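Local coordinates for aspartate-semialdehyde dehydrogenase 2 (Vibrio cholerae, PDB 2R00), which catalyses the NADPH-dependent reductive dephosphorylation of L-aspartyl-4-phosphate to L-aspartate-semialdehyde, an early step toward lysine, methionine and threonine, at residues G10-V15 with L35-R40; V15-L20 with K44-N49. All coordinates share one frame; numbering follows the deposited sequence.

From the N terminus, strand 4-9 runs into the glycine-rich turn G10-G13 and helix 14-25, and the chain returns along strand 30-37. Contact 1 closes this beta-alpha-beta unit by tying the turn to the end of strand 30-37. The chain then passes to strand 45-48 at the margin of the sheet, and contact 2 closes a second, overlapping loop by setting that strand against helix 14-25. The two loops cross, since their segments alternate along the chain, and they share V15. They also touch directly: L35 CD1 packs on Y46 CD1 at 3.7 Å. Together they join turn, helix and two strands within the nucleotide-binding domain.

Contact 1 of 2, residues G10-V15 with L35-R40; sequences GATGAV and LLASER
The carbonyl oxygen of L36 is gripped by two successive amides of the glycine-rich turn, in the first beta-alpha-beta unit of a Rossmann-type nucleotide-binding domain. A type I beta turn from G10 to G13 carries the chain from strand 4-9 to helix 14-25, and G13 is the helix N-cap. A11 N meets L36 O at 3.1 Å with an almost straight N-H...O angle of 178°. G10 N is nearer, 2.9 Å from L36 O, but its bond is more bent at 147°, and the two donors arrive from opposite faces of the carbonyl plane. Sharing one acceptor, the two amides hold the start of the turn against the last residues of strand 30-37. The packed part lies beside it: the A11 methyl presses on L35 CB at 3.6 Å. With CG anti to its carbonyl carbon (chi1 -57°), L35 brings CD2 to 3.9 Å from A11 CB; V53 of strand 51-57 and I8 of strand 4-9 also touch this leucine. Toward the strand end the fit slackens, and beyond A37 the chain becomes exposed at S38-R40. T12-V15 and R40 belong to the predicted NADP(+) site, so the turn and the loop after strand 30-37 probably border the cofactor. T12 OG1, hydrogen-bonded to S41 OG, only approaches the A37 methyl, 4.2 Å from its CB.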
loop_
_atom_site.group_PDB
_atom_site.type_symbol
_atom_site.label_atom_id
_atom_site.label_comp_id
_atom_site.label_asym_id
_atom_site.label_seq_id
_atom_site.Cartn_x
_atom_site.Cartn_y
_atom_site.Cartn_z
ATOM N N GLY A 10 10.394 -19.877 25.196
ATOM C CA GLY A 10 9.181 -19.760 24.403
ATOM C C GLY A 10 9.183 -20.836 23.331
ATOM O O GLY A 10 8.689 -20.626 22.225
ATOM N N ALA A 11 9.733 -21.998 23.681
ATOM C CA ALA A 11 9.972 -23.091 22.734
ATOM C C ALA A 11 8.712 -23.725 22.137
ATOM O O ALA A 11 8.784 -24.351 21.076
ATOM C CB ALA A 11 10.828 -24.154 23.381
ATOM N N THR A 12 7.575 -23.577 22.812
ATOM C CA THR A 12 6.320 -24.158 22.329
ATOM C C THR A 12 5.498 -23.166 21.502
ATOM O O THR A 12 4.447 -23.515 20.949
ATOM C CB THR A 12 5.467 -24.764 23.479
ATOM O OG1 THR A 12 5.123 -23.746 24.427
ATOM C CG2 THR A 12 6.237 -25.864 24.197
ATOM N N GLY A 13 5.973 -21.929 21.419
ATOM C CA GLY A 13 5.362 -20.939 20.536
ATOM C C GLY A 13 5.836 -21.119 19.105
ATOM O O GLY A 13 6.847 -21.789 18.855
ATOM N N ALA A 14 5.117 -20.503 18.169
ATOM C CA ALA A 14 5.400 -20.652 16.745
ATOM C C ALA A 14 6.781 -20.142 16.330
ATOM O O ALA A 14 7.450 -20.766 15.493
ATOM C CB ALA A 14 4.309 -19.995 15.914
ATOM N N VAL A 15 7.215 -19.012 16.898
ATOM C CA VAL A 15 8.544 -18.506 16.562
ATOM C C VAL A 15 9.620 -19.391 17.193
ATOM O O VAL A 15 10.615 -19.713 16.545
ATOM C CB VAL A 15 8.763 -17.035 16.964
ATOM C CG1 VAL A 15 10.154 -16.589 16.545
ATOM C CG2 VAL A 15 7.701 -16.134 16.341
ATOM N N LEU A 35 15.172 -26.360 25.797
ATOM C CA LEU A 35 13.911 -25.746 25.432
ATOM C C LEU A 35 13.158 -25.371 26.697
ATOM O O LEU A 35 12.909 -26.221 27.559
ATOM C CB LEU A 35 13.086 -26.682 24.543
ATOM C CG LEU A 35 13.762 -27.146 23.248
ATOM C CD1 LEU A 35 12.890 -28.161 22.497
ATOM C CD2 LEU A 35 14.126 -25.963 22.342
ATOM N N LEU A 36 12.827 -24.089 26.812
ATOM C CA LEU A 36 12.206 -23.546 28.016
ATOM C C LEU A 36 10.834 -22.970 27.712
ATOM O O LEU A 36 10.601 -22.417 26.638
ATOM C CB LEU A 36 13.103 -22.471 28.648
ATOM C CG LEU A 36 14.572 -22.857 28.841
ATOM C CD1 LEU A 36 15.461 -21.650 29.094
ATOM C CD2 LEU A 36 14.698 -23.888 29.954
ATOM N N ALA A 37 9.924 -23.134 28.665
ATOM C CA ALA A 37 8.592 -22.543 28.606
ATOM C C ALA A 37 8.021 -22.462 30.023
ATOM O O ALA A 37 8.751 -22.646 30.999
ATOM C CB ALA A 37 7.681 -23.359 27.696
ATOM N N SER A 38 6.727 -22.176 30.132
ATOM C CA SER A 38 6.049 -22.190 31.423
ATOM C C SER A 38 5.814 -23.639 31.859
ATOM O O SER A 38 6.093 -24.579 31.106
ATOM C CB SER A 38 4.724 -21.420 31.357
ATOM O OG SER A 38 3.673 -22.246 30.871
ATOM N N GLU A 39 5.294 -23.808 33.071
ATOM C CA GLU A 39 5.048 -25.129 33.637
ATOM C C GLU A 39 4.032 -25.943 32.834
ATOM O O GLU A 39 4.094 -27.175 32.829
ATOM C CB GLU A 39 4.586 -25.003 35.090
ATOM C CG GLU A 39 4.871 -26.237 35.939
ATOM C CD GLU A 39 4.487 -26.062 37.402
ATOM O OE1 GLU A 39 4.310 -24.904 37.850
ATOM O OE2 GLU A 39 4.371 -27.090 38.108
ATOM N N ARG A 40 3.108 -25.258 32.162
ATOM C CA ARG A 40 2.039 -25.921 31.409
ATOM C C ARG A 40 2.531 -26.663 30.158
ATOM O O ARG A 40 1.873 -27.597 29.692
ATOM C CB ARG A 40 0.956 -24.916 31.023
#

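Contact 2 of 2, residues V15-L20 with K44-N49; sequences VGETML and KTYRFN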
loop_
_atom_site.group_PDB
_atom_site.type_symbol
_atom_site.label_atom_id
_atom_site.label_comp_id
_atom_site.label_asym_id
_atom_site.label_seq_id
_atom_site.Cartn_x
_atom_site.Cartn_y
_atom_site.Cartn_z
ATOM N N VAL A 15 7.215 -19.012 16.898
ATOM C CA VAL A 15 8.544 -18.506 16.562
ATOM C C VAL A 15 9.620 -19.391 17.193
ATOM O O VAL A 15 10.615 -19.713 16.545
ATOM C CB VAL A 15 8.763 -17.035 16.964
ATOM C CG1 VAL A 15 10.154 -16.589 16.545
ATOM C CG2 VAL A 15 7.701 -16.134 16.341
ATOM N N GLY A 16 9.410 -19.775 18.454
ATOM C CA GLY A 16 10.338 -20.648 19.176
ATOM C C GLY A 16 10.538 -21.969 18.447
ATOM O O GLY A 16 11.666 -22.442 18.307
ATOM N N GLU A 17 9.440 -22.541 17.955
ATOM C CA GLU A 17 9.491 -23.791 17.173
ATOM C C GLU A 17 10.233 -23.573 15.862
ATOM O O GLU A 17 11.007 -24.438 15.416
ATOM C CB GLU A 17 8.087 -24.330 16.907
ATOM C CG GLU A 17 7.453 -25.021 18.107
ATOM C CD GLU A 17 6.047 -25.536 17.835
ATOM O OE1 GLU A 17 5.574 -26.411 18.604
ATOM O OE2 GLU A 17 5.407 -25.061 16.866
ATOM N N THR A 18 10.020 -22.401 15.261
ATOM C CA THR A 18 10.725 -22.041 14.030
ATOM C C THR A 18 12.222 -21.854 14.284
ATOM O O THR A 18 13.045 -22.247 13.457
ATOM C CB THR A 18 10.096 -20.801 13.340
ATOM O OG1 THR A 18 8.688 -21.013 13.172
ATOM C CG2 THR A 18 10.725 -20.560 11.971
ATOM N N MET A 19 12.576 -21.269 15.430
ATOM C CA MET A 19 13.986 -21.107 15.806
ATOM C C MET A 19 14.744 -22.444 15.860
ATOM O O MET A 19 15.865 -22.547 15.368
ATOM C CB MET A 19 14.120 -20.346 17.129
ATOM C CG MET A 19 13.894 -18.848 16.992
ATOM S SD MET A 19 13.782 -18.057 18.596
ATOM C CE MET A 19 13.982 -16.329 18.134
ATOM N N LEU A 20 14.128 -23.456 16.462
ATOM C CA LEU A 20 14.703 -24.800 16.480
ATOM C C LEU A 20 14.958 -25.299 15.047
ATOM O O LEU A 20 16.062 -25.757 14.739
ATOM C CB LEU A 20 13.796 -25.761 17.274
ATOM C CG LEU A 20 14.110 -27.263 17.364
ATOM C CD1 LEU A 20 13.481 -27.840 18.627
ATOM C CD2 LEU A 20 13.577 -28.005 16.151
ATOM N N LYS A 44 6.866 -31.580 26.983
ATOM C CA LYS A 44 6.670 -31.760 25.544
ATOM C C LYS A 44 8.009 -32.055 24.858
ATOM O O LYS A 44 9.054 -31.557 25.287
ATOM C CB LYS A 44 5.997 -30.550 24.902
ATOM C CG LYS A 44 5.330 -30.906 23.577
ATOM C CD LYS A 44 4.970 -29.698 22.733
ATOM C CE LYS A 44 4.393 -30.133 21.374
ATOM N NZ LYS A 44 5.187 -31.226 20.714
ATOM N N THR A 45 7.978 -32.876 23.812
ATOM C CA THR A 45 9.215 -33.288 23.167
ATOM C C THR A 45 9.329 -32.830 21.719
ATOM O O THR A 45 8.334 -32.774 20.994
ATOM C CB THR A 45 9.437 -34.804 23.253
ATOM O OG1 THR A 45 8.269 -35.488 22.781
ATOM C CG2 THR A 45 9.739 -35.218 24.685
ATOM N N TYR A 46 10.562 -32.503 21.332
ATOM C CA TYR A 46 10.904 -32.081 19.978
ATOM C C TYR A 46 12.145 -32.822 19.488
ATOM O O TYR A 46 12.985 -33.241 20.292
ATOM C CB TYR A 46 11.167 -30.570 19.940
ATOM C CG TYR A 46 9.927 -29.727 20.148
ATOM C CD1 TYR A 46 9.565 -29.295 21.421
ATOM C CD2 TYR A 46 9.112 -29.369 19.070
ATOM C CE1 TYR A 46 8.428 -28.517 21.620
ATOM C CE2 TYR A 46 7.981 -28.602 19.256
ATOM C CZ TYR A 46 7.646 -28.177 20.535
ATOM O OH TYR A 46 6.523 -27.415 20.728
ATOM N N ARG A 47 12.263 -32.967 18.170
ATOM C CA ARG A 47 13.428 -33.612 17.569
ATOM C C ARG A 47 14.346 -32.558 16.970
ATOM O O ARG A 47 13.912 -31.753 16.150
ATOM C CB ARG A 47 12.995 -34.606 16.484
ATOM C CG ARG A 47 14.138 -35.398 15.867
ATOM C CD ARG A 47 13.596 -36.539 15.013
ATOM N NE ARG A 47 14.660 -37.228 14.287
ATOM C CZ ARG A 47 15.271 -38.330 14.720
ATOM N NH1 ARG A 47 14.920 -38.884 15.880
ATOM N NH2 ARG A 47 16.235 -38.880 13.984
ATOM N N PHE A 48 15.614 -32.583 17.367
ATOM C CA PHE A 48 16.580 -31.609 16.884
ATOM C C PHE A 48 17.908 -32.285 16.595
ATOM O O PHE A 48 18.501 -32.898 17.487
ATOM C CB PHE A 48 16.761 -30.480 17.916
ATOM C CG PHE A 48 17.887 -29.549 17.602
ATOM C CD1 PHE A 48 19.137 -29.728 18.188
ATOM C CD2 PHE A 48 17.705 -28.488 16.715
ATOM C CE1 PHE A 48 20.186 -28.866 17.905
ATOM C CE2 PHE A 48 18.745 -27.624 16.422
ATOM C CZ PHE A 48 19.994 -27.813 17.013
ATOM N N ASN A 49 18.376 -32.155 15.355
ATOM C CA ASN A 49 19.597 -32.825 14.905
ATOM C C ASN A 49 19.596 -34.334 15.224
ATOM O O ASN A 49 20.621 -34.901 15.622
ATOM C CB ASN A 49 20.843 -32.133 15.473
ATOM C CG ASN A 49 21.191 -30.838 14.738
ATOM O OD1 ASN A 49 20.750 -30.609 13.611
ATOM N ND2 ASN A 49 22.007 -29.996 15.371
#
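Y46 OH donates a short hydrogen bond to E17 OE1, 2.5 Å away, linking marginal strand 45-48 to helix 14-25 of the Rossmann-type domain. The carboxylate oxygen sits at the ring edge and accepts through its anti lone pair, turned from the other oxygen, with carboxylate and ring planes 72° apart. From CG outward E17 is extended, which carries its end to the tyrosine; the two side chains cross at about a right angle, E17 CG coming within 3.8 Å of Y46 CE2. The ammonium of K44, from the same strand segment, stands over one face of the Y46 ring, toward the rim. K44 NZ, 5.3 Å from E17 OE1 and not in contact with it, would probably favour the ionised carboxylate. Deeper in, the buried L20 packs between the helix and strand 45-48. With CG anti to the backbone N, chi1 175°, its two methyls part: CD1 reaches Y46 CB at 3.8 Å, and CD2 approaches the backbone oxygen of R47. The L20 and F48 side chains run antiparallel past one another, with L20 CG 3.9 Å from F48 CD2. L35 of strand 30-37 touches both L20 and Y46, whereas L33 and V30 of the same strand touch F48, so the apolar side of the contact continues onto strand 30-37. The axes of helix 15-20 and strand 45-48 lie 30° apart. L20 O lies at the edge of the F48 ring, in its plane, 3.7 Å from F48 CE2.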